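Local atomic coordinates of Lmo0305 protein (Listeria monocytogenes, PDB entry 3PJ0), a protein that belongs by sequence to the beta-eliminating lyase family of pyridoxal-phosphate-dependent proteins and carries the cofactor covalently bound to a lysine. Residues Gln153-Glu165 with Phe187-Phe199. Sequence-based numbering, arbitrary orientation. Where two conformers were deposited one is given.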
ATOM      1  N   GLN A 153       4.198   5.356 -27.674  1.00 10.33           N
ATOM      2  CA  GLN A 153       3.461   5.725 -28.894  1.00 10.05           C
ATOM      3  C   GLN A 153       1.986   6.081 -28.604  1.00 10.61           C
ATOM      4  O   GLN A 153       1.376   5.561 -27.641  1.00  8.16           O
ATOM      5  CB  GLN A 153       3.533   4.581 -29.909  1.00 10.12           C
ATOM      6  CG  GLN A 153       4.938   4.214 -30.432  1.00 11.61           C
ATOM      7  CD  GLN A 153       4.900   3.168 -31.537  1.00 11.91           C
ATOM      8  OE1 GLN A 153       4.059   3.236 -32.465  1.00 14.33           O
ATOM      9  NE2 GLN A 153       5.836   2.230 -31.488  1.00 12.10           N
ATOM     10  N   LEU A 154       1.419   6.942 -29.471  1.00 10.13           N
ATOM     11  CA  LEU A 154       0.043   7.393 -29.341  1.00  9.93           C
ATOM     12  C   LEU A 154      -0.715   7.332 -30.643  1.00 10.37           C
ATOM     13  O   LEU A 154      -0.173   7.651 -31.690  1.00 10.97           O
ATOM     14  CB  LEU A 154       0.019   8.885 -28.910  1.00  9.51           C
ATOM     15  CG  LEU A 154       0.437   9.216 -27.480  1.00  9.92           C
ATOM     16  CD1 LEU A 154       0.605  10.726 -27.273  1.00  8.10           C
ATOM     17  CD2 LEU A 154      -0.618   8.648 -26.504  1.00 10.16           C
ATOM     18  N   PRO A 155      -2.002   6.948 -30.586  1.00 11.31           N
ATOM     19  CA  PRO A 155      -2.823   7.116 -31.760  1.00 11.92           C
ATOM     20  C   PRO A 155      -3.180   8.602 -31.933  1.00 12.86           C
ATOM     21  O   PRO A 155      -3.174   9.390 -30.964  1.00 12.45           O
ATOM     22  CB  PRO A 155      -4.081   6.330 -31.412  1.00 11.38           C
ATOM     23  CG  PRO A 155      -4.200   6.475 -29.932  1.00 11.46           C
ATOM     24  CD  PRO A 155      -2.757   6.386 -29.458  1.00 10.29           C
ATOM     25  N   ALA A 156      -3.483   8.994 -33.159  1.00 13.52           N
ATOM     26  CA  ALA A 156      -4.029  10.330 -33.378  1.00 13.70           C
ATOM     27  C   ALA A 156      -5.243  10.499 -32.437  1.00 13.82           C
ATOM     28  O   ALA A 156      -5.960   9.529 -32.152  1.00 13.39           O
ATOM     29  CB  ALA A 156      -4.459  10.471 -34.822  1.00 14.82           C
ATOM     30  N   PHE A 157      -5.475  11.722 -31.961  1.00 14.03           N
ATOM     31  CA  PHE A 157      -6.594  11.943 -31.048  1.00 14.09           C
ATOM     32  C   PHE A 157      -7.930  11.534 -31.686  1.00 14.64           C
ATOM     33  O   PHE A 157      -8.752  10.897 -31.049  1.00 14.46           O
ATOM     34  CB  PHE A 157      -6.644  13.388 -30.517  1.00 14.52           C
ATOM     35  CG  PHE A 157      -7.557  13.540 -29.317  1.00 13.59           C
ATOM     36  CD1 PHE A 157      -7.121  13.167 -28.055  1.00 13.93           C
ATOM     37  CD2 PHE A 157      -8.864  13.994 -29.464  1.00 15.88           C
ATOM     38  CE1 PHE A 157      -7.965  13.272 -26.948  1.00 14.16           C
ATOM     39  CE2 PHE A 157      -9.713  14.102 -28.351  1.00 15.26           C
ATOM     40  CZ  PHE A 157      -9.264  13.729 -27.109  1.00 15.44           C
ATOM     41  N   GLU A 158      -8.109  11.840 -32.964  1.00 15.20           N
ATOM     42  CA  GLU A 158      -9.350  11.489 -33.672  1.00 15.74           C
ATOM     43  C   GLU A 158      -9.622   9.984 -33.665  1.00 15.47           C
ATOM     44  O   GLU A 158     -10.769   9.547 -33.720  1.00 15.30           O
ATOM     45  CB  GLU A 158      -9.342  12.024 -35.104  1.00 16.76           C
ATOM     46  CG  GLU A 158      -9.337  13.552 -35.189  1.00 18.28           C
ATOM     47  CD  GLU A 158      -7.985  14.178 -34.861  1.00 20.61           C
ATOM     48  OE1 GLU A 158      -6.977  13.440 -34.797  1.00 22.73           O
ATOM     49  OE2 GLU A 158      -7.937  15.399 -34.646  1.00 21.29           O
ATOM     50  N   GLU A 159      -8.565   9.175 -33.617  1.00 14.90           N
ATOM     51  CA  GLU A 159      -8.738   7.732 -33.578  1.00 14.61           C
ATOM     52  C   GLU A 159      -9.174   7.269 -32.180  1.00 14.27           C
ATOM     53  O   GLU A 159      -9.886   6.265 -32.027  1.00 14.00           O
ATOM     54  CB  GLU A 159      -7.462   7.032 -34.055  1.00 15.43           C
ATOM     55  CG  GLU A 159      -7.107   7.328 -35.513  1.00 18.58           C
ATOM     56  CD  GLU A 159      -8.143   6.842 -36.552  1.00 20.69           C
ATOM     57  OE1 GLU A 159      -9.039   6.040 -36.214  1.00 24.84           O
ATOM     58  OE2 GLU A 159      -8.020   7.248 -37.731  1.00 21.67           O
ATOM     59  N   LEU A 160      -8.739   7.988 -31.147  1.00 12.93           N
ATOM     60  CA  LEU A 160      -9.164   7.691 -29.787  1.00 12.39           C
ATOM     61  C   LEU A 160     -10.651   8.043 -29.694  1.00 12.48           C
ATOM     62  O   LEU A 160     -11.422   7.304 -29.124  1.00 12.39           O
ATOM     63  CB  LEU A 160      -8.285   8.493 -28.812  0.55 12.13           C
ATOM     64  CG  LEU A 160      -8.323   8.208 -27.316  0.55 11.15           C
ATOM     65  CD1 LEU A 160      -7.994   6.748 -27.029  0.55 11.35           C
ATOM     66  CD2 LEU A 160      -7.325   9.132 -26.626  0.55 11.04           C
ATOM     67  N   GLU A 161     -11.060   9.146 -30.320  1.00 11.95           N
ATOM     68  CA  GLU A 161     -12.484   9.515 -30.354  1.00 12.90           C
ATOM     69  C   GLU A 161     -13.318   8.404 -31.001  1.00 13.48           C
ATOM     70  O   GLU A 161     -14.351   7.987 -30.491  1.00 13.37           O
ATOM     71  CB  GLU A 161     -12.691  10.835 -31.102  1.00 13.54           C
ATOM     72  CG  GLU A 161     -12.111  12.044 -30.373  1.00 12.93           C
ATOM     73  CD  GLU A 161     -12.193  13.341 -31.176  1.00 18.15           C
ATOM     74  OE1 GLU A 161     -12.123  13.295 -32.421  1.00 18.19           O
ATOM     75  OE2 GLU A 161     -12.337  14.418 -30.555  1.00 21.31           O
ATOM     76  N   LYS A 162     -12.850   7.901 -32.124  1.00 13.82           N
ATOM     77  CA  LYS A 162     -13.563   6.827 -32.833  1.00 15.18           C
ATOM     78  C   LYS A 162     -13.633   5.535 -31.986  1.00 14.50           C
ATOM     79  O   LYS A 162     -14.630   4.798 -32.008  1.00 15.27           O
ATOM     80  CB  LYS A 162     -12.927   6.621 -34.214  1.00 15.00           C
ATOM     81  CG  LYS A 162     -13.136   7.834 -35.107  1.00 18.13           C
ATOM     82  CD  LYS A 162     -12.351   7.808 -36.402  1.00 22.12           C
ATOM     83  CE  LYS A 162     -12.721   9.050 -37.230  1.00 24.67           C
ATOM     84  NZ  LYS A 162     -11.804   9.300 -38.384  1.00 24.69           N
ATOM     85  N   ILE A 163     -12.571   5.236 -31.250  1.00 15.09           N
ATOM     86  CA  ILE A 163     -12.572   4.055 -30.377  1.00 14.58           C
ATOM     87  C   ILE A 163     -13.621   4.221 -29.273  1.00 14.42           C
ATOM     88  O   ILE A 163     -14.376   3.290 -28.964  1.00 14.95           O
ATOM     89  CB  ILE A 163     -11.165   3.815 -29.787  1.00 13.90           C
ATOM     90  CG1 ILE A 163     -10.269   3.191 -30.863  1.00 15.71           C
ATOM     91  CG2 ILE A 163     -11.267   2.943 -28.547  1.00 14.72           C
ATOM     92  CD1 ILE A 163      -8.823   2.986 -30.429  1.00 15.63           C
ATOM     93  N   SER A 164     -13.652   5.422 -28.695  1.00 14.89           N
ATOM     94  CA  SER A 164     -14.610   5.769 -27.640  1.00 15.12           C
ATOM     95  C   SER A 164     -16.030   5.647 -28.158  1.00 15.49           C
ATOM     96  O   SER A 164     -16.882   5.032 -27.516  1.00 15.49           O
ATOM     97  CB  SER A 164     -14.371   7.206 -27.127  1.00 14.37           C
ATOM     98  OG  SER A 164     -15.206   7.491 -26.000  1.00 12.35           O
ATOM     99  N   GLU A 165     -16.277   6.218 -29.337  1.00 16.22           N
ATOM    100  CA  GLU A 165     -17.628   6.190 -29.925  1.00 17.18           C
ATOM    101  C   GLU A 165     -18.080   4.745 -30.206  1.00 16.88           C
ATOM    102  O   GLU A 165     -19.215   4.394 -29.939  1.00 16.91           O
ATOM    103  CB  GLU A 165     -17.690   7.064 -31.193  1.00 17.97           C
ATOM    104  CG  GLU A 165     -17.523   8.577 -30.856  1.00 22.77           C
ATOM    105  CD  GLU A 165     -17.169   9.484 -32.058  1.00 27.67           C
ATOM    106  OE1 GLU A 165     -16.511   9.032 -33.024  1.00 32.97           O
ATOM    107  OE2 GLU A 165     -17.512  10.675 -32.000  1.00 30.22           O
ATOM    108  N   PHE A 187       1.501  17.183 -26.473  1.00 11.66           N
ATOM    109  CA  PHE A 187       1.395  16.675 -27.843  1.00 11.98           C
ATOM    110  C   PHE A 187      -0.038  16.703 -28.356  1.00 11.62           C
ATOM    111  O   PHE A 187      -0.292  17.180 -29.438  1.00 10.87           O
ATOM    112  CB  PHE A 187       1.940  15.247 -27.978  1.00 12.42           C
ATOM    113  CG  PHE A 187       1.610  14.609 -29.291  1.00 12.66           C
ATOM    114  CD1 PHE A 187       2.319  14.945 -30.427  1.00 14.64           C
ATOM    115  CD2 PHE A 187       0.538  13.741 -29.408  1.00 11.51           C
ATOM    116  CE1 PHE A 187       1.977  14.380 -31.672  1.00 15.72           C
ATOM    117  CE2 PHE A 187       0.205  13.183 -30.629  1.00 15.10           C
ATOM    118  CZ  PHE A 187       0.915  13.511 -31.771  1.00 14.69           C
ATOM    119  N   TYR A 188      -0.973  16.234 -27.541  1.00 11.51           N
ATOM    120  CA  TYR A 188      -2.363  16.260 -27.965  1.00 12.29           C
ATOM    121  C   TYR A 188      -2.985  17.661 -28.004  1.00 12.99           C
ATOM    122  O   TYR A 188      -3.958  17.868 -28.697  1.00 13.23           O
ATOM    123  CB  TYR A 188      -3.221  15.343 -27.101  1.00 11.72           C
ATOM    124  CG  TYR A 188      -3.241  13.878 -27.464  1.00 11.94           C
ATOM    125  CD1 TYR A 188      -3.192  13.440 -28.792  1.00 12.29           C
ATOM    126  CD2 TYR A 188      -3.443  12.927 -26.481  1.00 11.50           C
ATOM    127  CE1 TYR A 188      -3.281  12.061 -29.111  1.00 11.86           C
ATOM    128  CE2 TYR A 188      -3.554  11.557 -26.783  1.00 10.15           C
ATOM    129  CZ  TYR A 188      -3.489  11.134 -28.092  1.00 11.03           C
ATOM    130  OH  TYR A 188      -3.593   9.765 -28.346  1.00 10.67           O
ATOM    131  N   GLN A 189      -2.416  18.615 -27.283  1.00 13.05           N
ATOM    132  CA  GLN A 189      -3.008  19.952 -27.178  1.00 14.64           C
ATOM    133  C   GLN A 189      -4.476  19.820 -26.651  1.00 14.80           C
ATOM    134  O   GLN A 189      -5.419  20.497 -27.095  1.00 14.51           O
ATOM    135  CB  GLN A 189      -2.825  20.751 -28.470  0.67 15.40           C
ATOM    136  CG  GLN A 189      -1.364  21.191 -28.648  0.67 16.13           C
ATOM    137  CD  GLN A 189      -0.955  22.209 -27.601  0.67 17.50           C
ATOM    138  OE1 GLN A 189      -1.518  23.312 -27.563  0.67 18.72           O
ATOM    139  NE2 GLN A 189       0.004  21.850 -26.721  0.67 14.17           N
ATOM    140  N   LYS A 190      -4.615  18.900 -25.692  1.00 14.58           N
ATOM    141  CA  LYS A 190      -5.875  18.597 -24.983  1.00 14.75           C
ATOM    142  C   LYS A 190      -5.606  18.611 -23.491  1.00 14.63           C
ATOM    143  O   LYS A 190      -4.534  18.208 -23.056  1.00 15.20           O
ATOM    144  CB  LYS A 190      -6.417  17.206 -25.370  1.00 14.44           C
ATOM    145  CG  LYS A 190      -6.797  17.068 -26.849  1.00 15.43           C
ATOM    146  CD  LYS A 190      -8.113  17.732 -27.204  1.00 17.44           C
ATOM    147  CE  LYS A 190      -8.353  17.708 -28.688  1.00 18.00           C
ATOM    148  NZ  LYS A 190      -9.755  18.089 -29.048  1.00 21.48           N
ATOM    149  N   SER A 191      -6.567  19.055 -22.684  1.00 13.56           N
ATOM    150  CA  SER A 191      -6.389  18.988 -21.232  1.00 13.27           C
ATOM    151  C   SER A 191      -6.580  17.544 -20.744  1.00 12.21           C
ATOM    152  O   SER A 191      -7.159  16.717 -21.447  1.00 12.14           O
ATOM    153  CB  SER A 191      -7.419  19.832 -20.515  1.00 13.65           C
ATOM    154  OG  SER A 191      -8.709  19.344 -20.799  1.00 14.71           O
ATOM    155  N   ALA A 192      -6.151  17.283 -19.512  1.00 11.07           N
ATOM    156  CA  ALA A 192      -6.363  15.990 -18.881  1.00 10.95           C
ATOM    157  C   ALA A 192      -7.850  15.652 -18.908  1.00 10.79           C
ATOM    158  O   ALA A 192      -8.210  14.515 -19.206  1.00 11.58           O
ATOM    159  CB  ALA A 192      -5.834  15.990 -17.468  1.00 12.03           C
ATOM    160  N   GLU A 193      -8.699  16.633 -18.607  1.00 11.15           N
ATOM    161  CA  GLU A 193     -10.154  16.458 -18.622  1.00 11.05           C
ATOM    162  C   GLU A 193     -10.658  16.035 -19.998  1.00 11.38           C
ATOM    163  O   GLU A 193     -11.483  15.128 -20.117  1.00 11.56           O
ATOM    164  CB  GLU A 193     -10.861  17.744 -18.165  1.00 12.11           C
ATOM    165  CG  GLU A 193     -12.363  17.675 -18.233  1.00 14.47           C
ATOM    166  CD  GLU A 193     -13.067  18.869 -17.582  1.00 20.87           C
ATOM    167  OE1 GLU A 193     -12.408  19.867 -17.235  1.00 23.09           O
ATOM    168  OE2 GLU A 193     -14.302  18.794 -17.428  1.00 24.24           O
ATOM    169  N   GLU A 194     -10.184  16.707 -21.040  1.00 10.80           N
ATOM    170  CA  GLU A 194     -10.610  16.387 -22.407  1.00 11.23           C
ATOM    171  C   GLU A 194     -10.284  14.957 -22.781  1.00 10.98           C
ATOM    172  O   GLU A 194     -11.137  14.252 -23.304  1.00 12.04           O
ATOM    173  CB  GLU A 194      -9.991  17.339 -23.432  1.00 12.20           C
ATOM    174  CG  GLU A 194     -10.640  18.686 -23.454  1.00 13.10           C
ATOM    175  CD  GLU A 194     -10.051  19.589 -24.511  1.00 13.82           C
ATOM    176  OE1 GLU A 194      -8.910  20.074 -24.322  1.00 15.06           O
ATOM    177  OE2 GLU A 194     -10.717  19.788 -25.537  1.00 15.23           O
ATOM    178  N   ILE A 195      -9.066  14.517 -22.473  1.00  9.21           N
ATOM    179  CA  ILE A 195      -8.641  13.153 -22.773  1.00  9.16           C
ATOM    180  C   ILE A 195      -9.474  12.143 -21.965  1.00  9.20           C
ATOM    181  O   ILE A 195      -9.998  11.170 -22.510  1.00  9.29           O
ATOM    182  CB  ILE A 195      -7.116  12.975 -22.471  1.00  9.03           C
ATOM    183  CG1 ILE A 195      -6.276  13.864 -23.394  1.00 10.55           C
ATOM    184  CG2 ILE A 195      -6.626  11.525 -22.662  1.00  8.06           C
ATOM    185  CD1 ILE A 195      -4.811  14.004 -22.914  1.00  8.67           C
ATOM    186  N   CYS A 196      -9.618  12.410 -20.670  1.00  9.19           N
ATOM    187  CA  CYS A 196     -10.359  11.510 -19.787  1.00 10.04           C
ATOM    188  C   CYS A 196     -11.863  11.444 -20.074  1.00 10.59           C
ATOM    189  O   CYS A 196     -12.521  10.454 -19.686  1.00 10.07           O
ATOM    190  CB  CYS A 196     -10.149  11.894 -18.334  1.00  9.32           C
ATOM    191  SG  CYS A 196      -8.467  11.610 -17.752  1.00 10.75           S
ATOM    192  N   ALA A 197     -12.399  12.482 -20.722  1.00 10.83           N
ATOM    193  CA  ALA A 197     -13.831  12.538 -21.071  1.00 11.24           C
ATOM    194  C   ALA A 197     -14.268  11.418 -22.019  1.00 11.86           C
ATOM    195  O   ALA A 197     -15.476  11.145 -22.147  1.00 11.92           O
ATOM    196  CB  ALA A 197     -14.210  13.904 -21.680  1.00 11.58           C
ATOM    197  N   LEU A 198     -13.305  10.803 -22.702  1.00 10.59           N
ATOM    198  CA  LEU A 198     -13.622   9.740 -23.644  1.00 11.29           C
ATOM    199  C   LEU A 198     -13.687   8.369 -22.954  1.00 10.52           C
ATOM    200  O   LEU A 198     -14.011   7.374 -23.605  1.00 11.09           O
ATOM    201  CB  LEU A 198     -12.555   9.690 -24.742  1.00 10.73           C
ATOM    202  CG  LEU A 198     -12.384  10.923 -25.625  1.00 11.94           C
ATOM    203  CD1 LEU A 198     -11.206  10.655 -26.607  1.00 12.33           C
ATOM    204  CD2 LEU A 198     -13.667  11.199 -26.359  1.00 13.75           C
ATOM    205  N   PHE A 199     -13.418   8.333 -21.646  1.00 11.04           N
ATOM    206  CA  PHE A 199     -13.302   7.101 -20.880  1.00 11.16           C
ATOM    207  C   PHE A 199     -14.290   7.044 -19.736  1.00 11.68           C
ATOM    208  O   PHE A 199     -14.666   8.061 -19.182  1.00 12.49           O
ATOM    209  CB  PHE A 199     -11.872   7.012 -20.276  1.00 11.13           C
ATOM    210  CG  PHE A 199     -10.800   6.827 -21.309  1.00 10.50           C
ATOM    211  CD1 PHE A 199     -10.440   5.545 -21.711  1.00  9.43           C
ATOM    212  CD2 PHE A 199     -10.176   7.924 -21.889  1.00  9.99           C
ATOM    213  CE1 PHE A 199      -9.449   5.349 -22.685  1.00 11.69           C
ATOM    214  CE2 PHE A 199      -9.187   7.744 -22.874  1.00 11.59           C
ATOM    215  CZ  PHE A 199      -8.820   6.449 -23.256  1.00 11.69           C
TER
HETATM  216  O   HOH W   1     -10.490  16.808 -31.334  1.00 32.64           O
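Edge-to-face packing of Phe157 on Tyr188 joins the N-terminal end of helix 157-170 to the end of helix 185-188, within a contact between that first helix with its lead-in and the loop-and-helix segment 187-199 that follows strand 173-178, on one flank of the mixed seven-stranded sheet in the large domain of a fold-type I (aminotransferase-like) pyridoxal-phosphate protein. The ring centroids lie 5.2 Å apart with planes at 77°, and Phe157 CD1 stands over the centre of the Tyr188 ring, whose opposite face takes Leu154 CD1 near its rim. Tyr188 OH donates to Pro155 O (2.7 Å) just ahead of the helix; the donor sits 17° out of the carbonyl plane, and the bond holds the hydroxyl end of the ring in place. With CG anti to the backbone N (chi1 -165°), the Phe157 ring is directed toward segment 187-199, where its edge meets Tyr188 and one face takes Lys190 CG as a CH-pi contact, 4.0 Å from the centroid. Lys190, bent at chi2, then reaches with NZ a water, 2.7 Å away, that donates to Glu161 OE2. Leu198 CD1 touches both Phe157 CZ (3.7 Å) and Leu160 CG (3.8 Å). One turn further, Ser164 OG donates in plane to a lone pair of Leu198 O (2.7 Å), tying the helix to the turn Cys196-Phe199. On the sheet side, Ser164 and Phe199 touch Leu174 of strand 173-178, while Cys196 packs against Leu61 of helix 48-61 and Ile163 against helix 128-132.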